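Local coordinates for protein iron superoxide dismutase (Trypanosoma cruzi, PDB 2GPC) that catalyses the dismutation of superoxide radicals to molecular oxygen and hydrogen peroxide at a mononuclear iron centre, at residues A[55-58]-A[64-67]; A[76-81]-A[179-184]; A[106-111]-A[136-141]; A[113-118]-A[123-128]. All coordinates share one frame; numbering follows the deposited sequence.

In the fold
Contacts 1 and 2 both use helix 63-80, the first near its start and the second at its end, with centres 23 Å apart. Contact 2 ties that helix to helix 174-184, and so the alpha-hairpin domain to the C-terminal domain. Contacts 3 and 4 set helix 105-118 against neighbouring strands 135-142 and 123-130 of one antiparallel sheet; their centres are 7 Å apart. Trp-182 joins contact 2 to both, packing on Phe-108 and hydrogen-bonding through NE1 to Thr-113 OG1. The iron, bound by His-27, His-75, Asp-160 and His-164, is about 6 Å from the side chain of Tyr-78 in contact 2, 12 Å from that of Ala-125 and 14 Å from that of Phe-66.

Contact 1 (A[55-58]-A[64-67]); sequences EEII and PIFN
Phe-66 meets Ile-58 in two ways, through the isoleucine carbonyl and through its CG2 methyl. The polar part of the contact is the approach of Ile-58 O to the rim of the ring: it lies 3.3 Å from Phe-66 CE1 and 3.4 Å from Phe-66 CD1, close to the ring plane. The oxygen therefore faces the C-H edge and not the pi cloud, an arrangement in which the slightly positive ring hydrogens probably attract it. Asn-67 OD1 sits at the rim of the same ring, also in plane. The ring reaches this position because CG of Phe-66 is anti to the backbone N (chi1 170°), which swings it from a side-pointing CB toward the other helix.

The two segments belong to consecutive helices, 54-60 and 63-80, which are joined by a very short link and pack against each other within the alpha-hairpin domain. Their backbones come nearest at Ile-58 and Phe-66, whose CA atoms are 5.5 Å apart.

Apolar packing accounts for the rest. Ile-58 CG2, anti to its own N, stands 3.7 Å from Phe-66 CE1, with the two side chains running at a slant to one another. Ile-57 takes the neighbouring position: its CG2 is 4.0 Å from Ile-65 O and 4.5 Å from Ile-65 CG1, a looser meeting of methyl against carbonyl and branch. Ile-57 and Ile-58 also rest on Ala-69 one turn further along helix 63-80, while Ile-65 turns to Leu-39 and Ala-42 of helix 21-44.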
loop_
_atom_site.group_PDB
_atom_site.type_symbol
_atom_site.label_atom_id
_atom_site.label_comp_id
_atom_site.label_asym_id
_atom_site.label_seq_id
_atom_site.Cartn_x
_atom_site.Cartn_y
_atom_site.Cartn_z
ATOM N N GLU A 55 21.568 3.910 8.270
ATOM C CA GLU A 55 21.597 5.210 7.594
ATOM C C GLU A 55 22.519 5.195 6.377
ATOM O O GLU A 55 22.181 5.765 5.345
ATOM C CB GLU A 55 21.975 6.328 8.570
ATOM C CG GLU A 55 20.846 6.704 9.526
ATOM C CD GLU A 55 21.140 7.946 10.362
ATOM O OE1 GLU A 55 21.975 8.782 9.947
ATOM O OE2 GLU A 55 20.531 8.092 11.447
ATOM N N GLU A 56 23.654 4.502 6.482
ATOM C CA GLU A 56 24.612 4.417 5.386
ATOM C C GLU A 56 23.963 3.706 4.203
ATOM O O GLU A 56 24.138 4.101 3.055
ATOM C CB GLU A 56 25.893 3.688 5.836
ATOM C CG GLU A 56 26.990 4.626 6.338
ATOM C CD GLU A 56 27.835 4.074 7.480
ATOM O OE1 GLU A 56 28.058 2.843 7.574
ATOM O OE2 GLU A 56 28.313 4.900 8.287
ATOM N N ILE A 57 23.209 2.646 4.500
ATOM C CA ILE A 57 22.498 1.898 3.475
ATOM C C ILE A 57 21.440 2.768 2.772
ATOM O O ILE A 57 21.288 2.712 1.544
ATOM C CB ILE A 57 21.826 0.626 4.075
ATOM C CG1 ILE A 57 22.873 -0.399 4.521
ATOM C CG2 ILE A 57 20.900 -0.004 3.051
ATOM C CD1 ILE A 57 22.311 -1.529 5.378
ATOM N N ILE A 58 20.692 3.541 3.543
ATOM C CA ILE A 58 19.647 4.393 2.983
ATOM C C ILE A 58 20.260 5.424 2.006
ATOM O O ILE A 58 19.679 5.737 0.966
ATOM C CB ILE A 58 18.850 5.082 4.126
ATOM C CG1 ILE A 58 18.031 4.047 4.910
ATOM C CG2 ILE A 58 17.900 6.147 3.577
ATOM C CD1 ILE A 58 17.575 4.494 6.275
ATOM N N PRO A 64 15.432 -3.167 -3.600
ATOM C CA PRO A 64 14.993 -3.913 -2.407
ATOM C C PRO A 64 15.824 -3.731 -1.125
ATOM O O PRO A 64 15.249 -3.664 -0.048
ATOM C CB PRO A 64 15.022 -5.365 -2.879
ATOM C CG PRO A 64 14.736 -5.271 -4.365
ATOM C CD PRO A 64 15.455 -4.022 -4.805
ATOM N N ILE A 65 17.142 -3.640 -1.236
ATOM C CA ILE A 65 17.968 -3.421 -0.055
ATOM C C ILE A 65 17.700 -2.058 0.602
ATOM O O ILE A 65 17.603 -1.966 1.827
ATOM C CB ILE A 65 19.474 -3.626 -0.389
ATOM C CG1 ILE A 65 20.252 -3.863 0.894
ATOM C CG2 ILE A 65 20.043 -2.472 -1.167
ATOM C CD1 ILE A 65 19.964 -5.255 1.487
ATOM N N PHE A 66 17.572 -1.013 -0.214
ATOM C CA PHE A 66 17.158 0.299 0.280
ATOM C C PHE A 66 15.820 0.191 1.016
ATOM O O PHE A 66 15.694 0.691 2.122
ATOM C CB PHE A 66 17.041 1.312 -0.864
ATOM C CG PHE A 66 16.405 2.610 -0.454
ATOM C CD1 PHE A 66 17.182 3.668 -0.008
ATOM C CD2 PHE A 66 15.028 2.763 -0.490
ATOM C CE1 PHE A 66 16.588 4.857 0.368
ATOM C CE2 PHE A 66 14.442 3.948 -0.115
ATOM C CZ PHE A 66 15.219 4.986 0.330
ATOM N N ASN A 67 14.840 -0.467 0.403
ATOM C CA ASN A 67 13.500 -0.564 0.991
ATOM C C ASN A 67 13.507 -1.160 2.410
ATOM O O ASN A 67 12.759 -0.709 3.277
ATOM C CB ASN A 67 12.548 -1.382 0.104
ATOM C CG ASN A 67 12.289 -0.745 -1.265
ATOM O OD1 ASN A 67 12.512 0.462 -1.487
ATOM N ND2 ASN A 67 11.781 -1.569 -2.196
#

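Contact 2 (A[76-81]-A[179-184])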
loop_
_atom_site.group_PDB
_atom_site.type_symbol
_atom_site.label_atom_id
_atom_site.label_comp_id
_atom_site.label_asym_id
_atom_site.label_seq_id
_atom_site.Cartn_x
_atom_site.Cartn_y
_atom_site.Cartn_z
ATOM N N THR A 76 11.038 2.955 13.200
ATOM C CA THR A 76 11.600 3.408 14.479
ATOM C C THR A 76 11.255 4.873 14.727
ATOM O O THR A 76 10.843 5.239 15.826
ATOM C CB THR A 76 13.121 3.151 14.545
ATOM O OG1 THR A 76 13.366 1.745 14.698
ATOM C CG2 THR A 76 13.732 3.760 15.815
ATOM N N PHE A 77 11.386 5.704 13.700
ATOM C CA PHE A 77 11.049 7.126 13.810
ATOM C C PHE A 77 9.560 7.344 14.081
ATOM O O PHE A 77 9.172 8.292 14.761
ATOM C CB PHE A 77 11.473 7.875 12.543
ATOM C CG PHE A 77 11.665 9.335 12.753
ATOM C CD1 PHE A 77 12.916 9.850 13.062
ATOM C CD2 PHE A 77 10.586 10.205 12.669
ATOM C CE1 PHE A 77 13.087 11.224 13.285
ATOM C CE2 PHE A 77 10.750 11.569 12.889
ATOM C CZ PHE A 77 11.994 12.076 13.204
ATOM N N TYR A 78 8.744 6.447 13.542
ATOM C CA TYR A 78 7.293 6.462 13.730
ATOM C C TYR A 78 6.891 6.171 15.190
ATOM O O TYR A 78 6.070 6.895 15.761
ATOM C CB TYR A 78 6.672 5.441 12.783
ATOM C CG TYR A 78 5.204 5.132 12.977
ATOM C CD1 TYR A 78 4.228 6.126 12.875
ATOM C CD2 TYR A 78 4.791 3.835 13.215
ATOM C CE1 TYR A 78 2.865 5.810 13.013
ATOM C CE2 TYR A 78 3.453 3.513 13.374
ATOM C CZ TYR A 78 2.491 4.503 13.270
ATOM O OH TYR A 78 1.170 4.147 13.424
ATOM N N TRP A 79 7.479 5.139 15.795
ATOM C CA TRP A 79 7.186 4.839 17.202
ATOM C C TRP A 79 7.663 5.977 18.116
ATOM O O TRP A 79 6.985 6.323 19.090
ATOM C CB TRP A 79 7.823 3.520 17.667
ATOM C CG TRP A 79 7.596 2.340 16.785
ATOM C CD1 TRP A 79 8.553 1.537 16.238
ATOM C CD2 TRP A 79 6.337 1.785 16.389
ATOM N NE1 TRP A 79 7.968 0.532 15.506
ATOM C CE2 TRP A 79 6.607 0.657 15.589
ATOM C CE3 TRP A 79 5.004 2.120 16.633
ATOM C CZ2 TRP A 79 5.594 -0.125 15.020
ATOM C CZ3 TRP A 79 4.000 1.346 16.062
ATOM C CH2 TRP A 79 4.304 0.244 15.270
ATOM N N GLU A 80 8.803 6.573 17.783
ATOM C CA GLU A 80 9.353 7.691 18.551
ATOM C C GLU A 80 8.522 8.970 18.374
ATOM O O GLU A 80 8.610 9.884 19.191
ATOM C CB GLU A 80 10.809 7.936 18.149
ATOM C CG GLU A 80 11.726 6.791 18.547
ATOM C CD GLU A 80 13.150 6.919 18.039
ATOM O OE1 GLU A 80 14.007 6.189 18.565
ATOM O OE2 GLU A 80 13.425 7.731 17.122
ATOM N N SER A 81 7.729 9.024 17.297
ATOM C CA SER A 81 6.829 10.145 17.001
ATOM C C SER A 81 5.503 10.082 17.758
ATOM O O SER A 81 4.659 10.994 17.627
ATOM C CB SER A 81 6.515 10.174 15.497
ATOM O OG SER A 81 7.664 10.462 14.734
ATOM N N GLN A 179 -6.731 11.160 12.885
ATOM C CA GLN A 179 -7.239 11.905 14.042
ATOM C C GLN A 179 -6.632 11.344 15.334
ATOM O O GLN A 179 -6.228 12.097 16.218
ATOM C CB GLN A 179 -8.780 11.903 14.079
ATOM C CG GLN A 179 -9.416 12.871 13.038
ATOM C CD GLN A 179 -8.798 14.289 13.061
ATOM O OE1 GLN A 179 -8.922 15.000 14.053
ATOM N NE2 GLN A 179 -8.131 14.683 11.976
ATOM N N THR A 180 -6.539 10.016 15.415
ATOM C CA THR A 180 -5.899 9.346 16.545
ATOM C C THR A 180 -4.410 9.685 16.643
ATOM O O THR A 180 -3.893 9.902 17.741
ATOM C CB THR A 180 -6.107 7.822 16.430
ATOM O OG1 THR A 180 -7.419 7.485 16.891
ATOM C CG2 THR A 180 -5.168 7.037 17.336
ATOM N N PHE A 181 -3.723 9.724 15.507
ATOM C CA PHE A 181 -2.305 10.089 15.482
ATOM C C PHE A 181 -2.125 11.437 16.162
ATOM O O PHE A 181 -1.202 11.613 16.962
ATOM C CB PHE A 181 -1.763 10.116 14.039
ATOM C CG PHE A 181 -0.322 10.529 13.935
ATOM C CD1 PHE A 181 0.692 9.619 14.192
ATOM C CD2 PHE A 181 0.019 11.829 13.593
ATOM C CE1 PHE A 181 2.032 9.999 14.100
ATOM C CE2 PHE A 181 1.353 12.218 13.495
ATOM C CZ PHE A 181 2.363 11.292 13.754
ATOM N N TRP A 182 -3.021 12.380 15.891
ATOM C CA TRP A 182 -2.905 13.709 16.497
ATOM C C TRP A 182 -3.011 13.647 18.013
ATOM O O TRP A 182 -2.383 14.448 18.708
ATOM C CB TRP A 182 -3.927 14.700 15.930
ATOM C CG TRP A 182 -3.649 15.120 14.518
ATOM C CD1 TRP A 182 -4.456 14.925 13.442
ATOM C CD2 TRP A 182 -2.489 15.808 14.032
ATOM N NE1 TRP A 182 -3.873 15.448 12.315
ATOM C CE2 TRP A 182 -2.663 15.994 12.649
ATOM C CE3 TRP A 182 -1.313 16.289 14.631
ATOM C CZ2 TRP A 182 -1.714 16.629 11.853
ATOM C CZ3 TRP A 182 -0.374 16.919 13.843
ATOM C CH2 TRP A 182 -0.579 17.083 12.463
ATOM N N ASN A 183 -3.785 12.700 18.525
ATOM C CA ASN A 183 -3.938 12.531 19.967
ATOM C C ASN A 183 -2.717 11.918 20.638
ATOM O O ASN A 183 -2.648 11.906 21.860
ATOM C CB ASN A 183 -5.171 11.670 20.292
ATOM C CG ASN A 183 -6.476 12.384 20.030
ATOM O OD1 ASN A 183 -7.527 11.746 19.886
ATOM N ND2 ASN A 183 -6.432 13.707 19.979
ATOM N N VAL A 184 -1.770 11.398 19.852
ATOM C CA VAL A 184 -0.566 10.783 20.413
ATOM C C VAL A 184 0.768 11.364 19.914
ATOM O O VAL A 184 1.821 10.824 20.242
ATOM C CB VAL A 184 -0.566 9.238 20.215
ATOM C CG1 VAL A 184 -1.721 8.603 20.967
ATOM C CG2 VAL A 184 -0.591 8.856 18.743
#
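Tyr-78 and Phe-181 bring their rings together with planes nearly parallel, about 7° apart by the ring normals, yet they do not stack. The closest atoms are the two CE1 carbons, Tyr-78 CE1 to Phe-181 CE1 at 4.4 Å, and the rings are displaced from each other both laterally and in height. Both reach across in the same way: CG is anti to the backbone N in each (chi1 170° in Tyr-78), which sends each ring from its helix into the space between the two helices.

The phenol of Tyr-78 reaches the same helix as Phe-181, one turn earlier, where its OH is hydrogen-bonded to Tyr-177 OH. At the other rim of the ring, Tyr-78 CD2 sits 3.8 Å above one face of the neighbouring Trp-79 ring, offset toward its rim, and Trp-79 in turn meets the iron ligand His-27 edge-to-face.

Beside the rings, the end of helix 63-80 approaches Val-184. Ser-81 O and Val-184 O, two acceptors, are 3.9 Å apart; the backbone of Ser-81 is hydrogen-bonded to that of Asn-186, just past Val-184, which accounts for the closeness. Ser-81 OG donates to Phe-77 O at 2.6 Å, tilted 31° from the carbonyl plane, and is also hydrogen-bonded to Thr-158 N of strand 153-160.

No hydrogen bond links the two segments themselves and the ring contact is apolar, but the Tyr-78 to Tyr-177 bond adds a polar tie between the same helices. The side chain of Tyr-78 is about 6 Å from the bound iron, consistent with a second-shell place for this tyrosine.

Contact 3 (A[106-111]-A[136-141]); sequences AKFKEE and LKVYQT
Glu-111 OE2 accepts a hydrogen bond of 2.7 Å from a water that itself accepts one of 3.0 Å from Val-138 N, so a single water links carboxylate to backbone. The arrangement is a helix lying on an antiparallel sheet in the C-terminal domain: helix 105-118 packs against strand 135-142, outermost within the chain. Lys-137 and Tyr-139 make the backbone bonds to strand 123-130, leaving the N-H of Val-138 turned to the opposite edge, where the water takes it.

Glu-111 leaves the helix with CG anti to its backbone N (chi1 -176°) and stays extended, so that its chain runs antiparallel alongside the valine. Its CG lies 4.0 Å from Val-138 CB and OE2 lies 3.8 Å from the same carbon, the aliphatic part of the acid serving as packing surface while its oxygen stays in reach of the water.

Phe-108 comes from one turn earlier and stands roughly perpendicular to the Val-138 side chain; its ring also rests on Leu-127 of the central strand and Ile-98 of helix 92-102. The closest pair between the two is Phe-108 CE1 and Val-138 CG2, 4.0 Å apart.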
loop_
_atom_site.group_PDB
_atom_site.type_symbol
_atom_site.label_atom_id
_atom_site.label_comp_id
_atom_site.label_asym_id
_atom_site.label_seq_id
_atom_site.Cartn_x
_atom_site.Cartn_y
_atom_site.Cartn_z
ATOM N N ALA A 106 -3.037 25.392 13.436
ATOM C CA ALA A 106 -4.238 24.913 12.751
ATOM C C ALA A 106 -3.962 24.740 11.262
ATOM O O ALA A 106 -4.422 23.788 10.651
ATOM C CB ALA A 106 -5.431 25.882 12.971
ATOM N N LYS A 107 -3.192 25.659 10.685
ATOM C CA LYS A 107 -2.863 25.586 9.266
ATOM C C LYS A 107 -1.879 24.432 8.974
ATOM O O LYS A 107 -2.031 23.721 7.981
ATOM C CB LYS A 107 -2.309 26.929 8.772
ATOM C CG LYS A 107 -3.395 27.981 8.497
ATOM C CD LYS A 107 -2.785 29.350 8.238
ATOM C CE LYS A 107 -3.836 30.366 7.774
ATOM N NZ LYS A 107 -3.343 31.777 7.924
ATOM N N PHE A 108 -0.885 24.261 9.838
ATOM C CA PHE A 108 0.033 23.125 9.763
ATOM C C PHE A 108 -0.764 21.823 9.831
ATOM O O PHE A 108 -0.580 20.935 9.005
ATOM C CB PHE A 108 1.051 23.137 10.911
ATOM C CG PHE A 108 1.601 21.769 11.241
ATOM C CD1 PHE A 108 2.474 21.127 10.365
ATOM C CD2 PHE A 108 1.210 21.105 12.393
ATOM C CE1 PHE A 108 2.954 19.841 10.651
ATOM C CE2 PHE A 108 1.687 19.832 12.682
ATOM C CZ PHE A 108 2.563 19.208 11.813
ATOM N N LYS A 109 -1.653 21.727 10.808
ATOM C CA LYS A 109 -2.383 20.497 11.070
ATOM C C LYS A 109 -3.263 20.137 9.872
ATOM O O LYS A 109 -3.332 18.971 9.486
ATOM C CB LYS A 109 -3.204 20.631 12.358
ATOM C CG LYS A 109 -4.190 19.514 12.590
ATOM C CD LYS A 109 -4.811 19.573 13.974
ATOM C CE LYS A 109 -5.765 18.415 14.165
ATOM N NZ LYS A 109 -6.387 18.401 15.507
ATOM N N GLU A 110 -3.917 21.138 9.282
ATOM C CA GLU A 110 -4.723 20.920 8.092
ATOM C C GLU A 110 -3.864 20.393 6.933
ATOM O O GLU A 110 -4.274 19.471 6.233
ATOM C CB GLU A 110 -5.472 22.198 7.676
ATOM C CG GLU A 110 -6.253 22.085 6.362
ATOM C CD GLU A 110 -7.576 21.328 6.494
ATOM O OE1 GLU A 110 -7.852 20.748 7.574
ATOM O OE2 GLU A 110 -8.356 21.316 5.509
ATOM N N GLU A 111 -2.684 20.971 6.725
ATOM C CA GLU A 111 -1.831 20.566 5.611
ATOM C C GLU A 111 -1.302 19.134 5.807
ATOM O O GLU A 111 -1.338 18.336 4.883
ATOM C CB GLU A 111 -0.688 21.560 5.419
ATOM C CG GLU A 111 0.208 21.267 4.224
ATOM C CD GLU A 111 1.277 22.325 4.004
ATOM O OE1 GLU A 111 1.202 23.415 4.619
ATOM O OE2 GLU A 111 2.192 22.070 3.194
ATOM N N LEU A 136 10.105 24.977 8.115
ATOM C CA LEU A 136 9.432 23.695 8.279
ATOM C C LEU A 136 8.531 23.434 7.071
ATOM O O LEU A 136 7.980 24.372 6.490
ATOM C CB LEU A 136 8.632 23.661 9.582
ATOM C CG LEU A 136 9.386 23.146 10.815
ATOM C CD1 LEU A 136 10.813 23.667 10.896
ATOM C CD2 LEU A 136 8.626 23.474 12.083
ATOM N N LYS A 137 8.412 22.161 6.688
ATOM C CA LYS A 137 7.581 21.753 5.557
ATOM C C LYS A 137 6.895 20.408 5.821
ATOM O O LYS A 137 7.453 19.536 6.486
ATOM C CB LYS A 137 8.432 21.618 4.290
ATOM C CG LYS A 137 9.000 22.926 3.764
ATOM C CD LYS A 137 9.917 22.649 2.585
ATOM C CE LYS A 137 10.547 23.919 2.036
ATOM N NZ LYS A 137 11.500 23.556 0.953
ATOM N N VAL A 138 5.684 20.262 5.295
ATOM C CA VAL A 138 4.998 18.984 5.254
ATOM C C VAL A 138 5.451 18.328 3.963
ATOM O O VAL A 138 5.533 18.979 2.912
ATOM C CB VAL A 138 3.465 19.136 5.274
ATOM C CG1 VAL A 138 2.767 17.822 4.869
ATOM C CG2 VAL A 138 2.999 19.587 6.631
ATOM N N TYR A 139 5.719 17.036 4.052
ATOM C CA TYR A 139 6.420 16.286 3.024
ATOM C C TYR A 139 5.896 14.853 3.075
ATOM O O TYR A 139 5.637 14.345 4.143
ATOM C CB TYR A 139 7.907 16.332 3.363
ATOM C CG TYR A 139 8.827 15.609 2.417
ATOM C CD1 TYR A 139 8.958 16.016 1.093
ATOM C CD2 TYR A 139 9.588 14.533 2.854
ATOM C CE1 TYR A 139 9.814 15.366 0.231
ATOM C CE2 TYR A 139 10.445 13.880 1.998
ATOM C CZ TYR A 139 10.551 14.305 0.692
ATOM O OH TYR A 139 11.403 13.657 -0.160
ATOM N N GLN A 140 5.702 14.214 1.931
ATOM C CA GLN A 140 5.292 12.810 1.915
ATOM C C GLN A 140 6.307 11.972 1.157
ATOM O O GLN A 140 6.965 12.453 0.226
ATOM C CB GLN A 140 3.910 12.657 1.290
ATOM C CG GLN A 140 3.825 13.039 -0.179
ATOM C CD GLN A 140 2.415 13.390 -0.581
ATOM O OE1 GLN A 140 1.503 12.569 -0.448
ATOM N NE2 GLN A 140 2.218 14.623 -1.034
ATOM N N THR A 141 6.459 10.725 1.576
ATOM C CA THR A 141 7.229 9.767 0.796
ATOM C C THR A 141 6.341 8.599 0.417
ATOM O O THR A 141 5.339 8.316 1.080
ATOM C CB THR A 141 8.499 9.313 1.539
ATOM O OG1 THR A 141 8.170 8.682 2.789
ATOM C CG2 THR A 141 9.361 10.503 1.909
HETATM O O HOH W 1 4.841 22.579 3.550
#

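Contact 4 (A[113-118]-A[123-128])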
loop_
_atom_site.group_PDB
_atom_site.type_symbol
_atom_site.label_atom_id
_atom_site.label_comp_id
_atom_site.label_asym_id
_atom_site.label_seq_id
_atom_site.Cartn_x
_atom_site.Cartn_y
_atom_site.Cartn_z
ATOM N N THR A 113 -2.609 16.719 7.787
ATOM C CA THR A 113 -3.789 15.845 7.714
ATOM C C THR A 113 -4.159 15.516 6.279
ATOM O O THR A 113 -4.302 14.358 5.928
ATOM C CB THR A 113 -5.003 16.507 8.390
ATOM O OG1 THR A 113 -4.742 16.710 9.783
ATOM C CG2 THR A 113 -6.240 15.601 8.360
ATOM N N ASN A 114 -4.300 16.534 5.451
ATOM C CA ASN A 114 -4.722 16.313 4.071
ATOM C C ASN A 114 -3.701 15.509 3.260
ATOM O O ASN A 114 -4.082 14.654 2.460
ATOM C CB ASN A 114 -5.080 17.641 3.410
ATOM C CG ASN A 114 -6.341 18.263 4.017
ATOM O OD1 ASN A 114 -7.156 17.568 4.647
ATOM N ND2 ASN A 114 -6.509 19.565 3.826
ATOM N N VAL A 115 -2.417 15.757 3.491
ATOM C CA VAL A 115 -1.362 14.932 2.893
ATOM C C VAL A 115 -1.433 13.469 3.393
ATOM O O VAL A 115 -1.385 12.536 2.607
ATOM C CB VAL A 115 0.047 15.535 3.176
ATOM C CG1 VAL A 115 1.151 14.547 2.872
ATOM C CG2 VAL A 115 0.252 16.804 2.367
ATOM N N ALA A 116 -1.549 13.283 4.703
ATOM C CA ALA A 116 -1.582 11.947 5.296
ATOM C C ALA A 116 -2.803 11.143 4.838
ATOM O O ALA A 116 -2.682 9.958 4.531
ATOM C CB ALA A 116 -1.546 12.040 6.809
ATOM N N VAL A 117 -3.966 11.787 4.785
ATOM C CA VAL A 117 -5.213 11.114 4.416
ATOM C C VAL A 117 -5.307 10.940 2.897
ATOM O O VAL A 117 -5.854 9.947 2.412
ATOM C CB VAL A 117 -6.463 11.862 4.975
ATOM C CG1 VAL A 117 -7.750 11.219 4.495
ATOM C CG2 VAL A 117 -6.438 11.883 6.500
ATOM N N GLY A 118 -4.753 11.882 2.147
ATOM C CA GLY A 118 -4.840 11.860 0.693
ATOM C C GLY A 118 -3.757 11.050 -0.018
ATOM O O GLY A 118 -3.832 10.884 -1.231
ATOM N N GLY A 123 2.598 4.661 1.980
ATOM C CA GLY A 123 3.479 5.793 2.189
ATOM C C GLY A 123 3.577 6.311 3.607
ATOM O O GLY A 123 3.178 5.651 4.551
ATOM N N TRP A 124 4.096 7.530 3.714
ATOM C CA TRP A 124 4.536 8.152 4.971
ATOM C C TRP A 124 4.298 9.656 4.859
ATOM O O TRP A 124 4.652 10.274 3.851
ATOM C CB TRP A 124 6.037 7.929 5.190
ATOM C CG TRP A 124 6.467 6.513 5.339
ATOM C CD1 TRP A 124 6.867 5.668 4.358
ATOM C CD2 TRP A 124 6.537 5.773 6.561
ATOM N NE1 TRP A 124 7.174 4.439 4.888
ATOM C CE2 TRP A 124 6.980 4.478 6.242
ATOM C CE3 TRP A 124 6.275 6.081 7.903
ATOM C CZ2 TRP A 124 7.166 3.484 7.206
ATOM C CZ3 TRP A 124 6.459 5.099 8.858
ATOM C CH2 TRP A 124 6.899 3.810 8.502
ATOM N N ALA A 125 3.694 10.241 5.882
ATOM C CA ALA A 125 3.515 11.677 5.952
ATOM C C ALA A 125 4.563 12.195 6.936
ATOM O O ALA A 125 4.733 11.610 7.996
ATOM C CB ALA A 125 2.112 12.015 6.421
ATOM N N TRP A 126 5.267 13.263 6.562
ATOM C CA TRP A 126 6.345 13.842 7.378
ATOM C C TRP A 126 6.160 15.325 7.667
ATOM O O TRP A 126 5.593 16.073 6.857
ATOM C CB TRP A 126 7.714 13.701 6.683
ATOM C CG TRP A 126 8.136 12.301 6.383
ATOM C CD1 TRP A 126 7.778 11.561 5.298
ATOM C CD2 TRP A 126 9.005 11.468 7.165
ATOM N NE1 TRP A 126 8.355 10.318 5.365
ATOM C CE2 TRP A 126 9.123 10.241 6.494
ATOM C CE3 TRP A 126 9.704 11.639 8.367
ATOM C CZ2 TRP A 126 9.888 9.183 6.987
ATOM C CZ3 TRP A 126 10.479 10.586 8.848
ATOM C CH2 TRP A 126 10.554 9.379 8.163
ATOM N N LEU A 127 6.651 15.737 8.840
ATOM C CA LEU A 127 7.065 17.104 9.091
ATOM C C LEU A 127 8.585 17.076 9.051
ATOM O O LEU A 127 9.207 16.233 9.700
ATOM C CB LEU A 127 6.598 17.584 10.470
ATOM C CG LEU A 127 7.032 18.994 10.893
ATOM C CD1 LEU A 127 6.469 20.052 9.938
ATOM C CD2 LEU A 127 6.615 19.275 12.330
ATOM N N VAL A 128 9.179 17.987 8.285
ATOM C CA VAL A 128 10.630 18.110 8.189
ATOM C C VAL A 128 11.040 19.569 8.366
ATOM O O VAL A 128 10.229 20.474 8.203
ATOM C CB VAL A 128 11.185 17.595 6.817
ATOM C CG1 VAL A 128 10.877 16.104 6.610
ATOM C CG2 VAL A 128 10.666 18.424 5.656
#
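The backbones of Ala-116 in the helix and Ala-125 in the strand approach to 5.1 Å between their CA atoms, the nearest such pair of the two segments, with no hydrogen bond between helix and strand. That spacing is matched by the side chains: Ala-116 CB and Ala-125 CB are single methyls in direct van der Waals contact at 3.7 Å. Ala-125 CB points at the helix and also lies 3.9 Å from Ala-116 CA, so the methyl nestles against the helix backbone as well as its CB. Val-115 gives a second, looser touch, its CG1 standing 4.5 Å from Ala-125 CB; with CG1 anti to the backbone N (chi1 166°), that valine also bears on Val-138 and Gln-140 of strand 135-142. Phe-112, one turn earlier, adds to the cover of Ala-125.

Trp-124 and Trp-126 have their CB atoms turned from the helix and serve the other side of the sheet. There Trp-124 NE1 is hydrogen-bonded to Gln-71 OE1, while Trp-126 NE1 bonds to Thr-141 OG1.

Helix 105-118 and strand 123-130 are joined by only four residues, and the strand is the middle one of three. This is the helix-to-sheet packing of the alpha+beta C-terminal domain of iron and manganese superoxide dismutases, with alanine on the helix side of the central strand and Trp-124 on the opposite side, its ring edge-to-face with the iron ligand His-75.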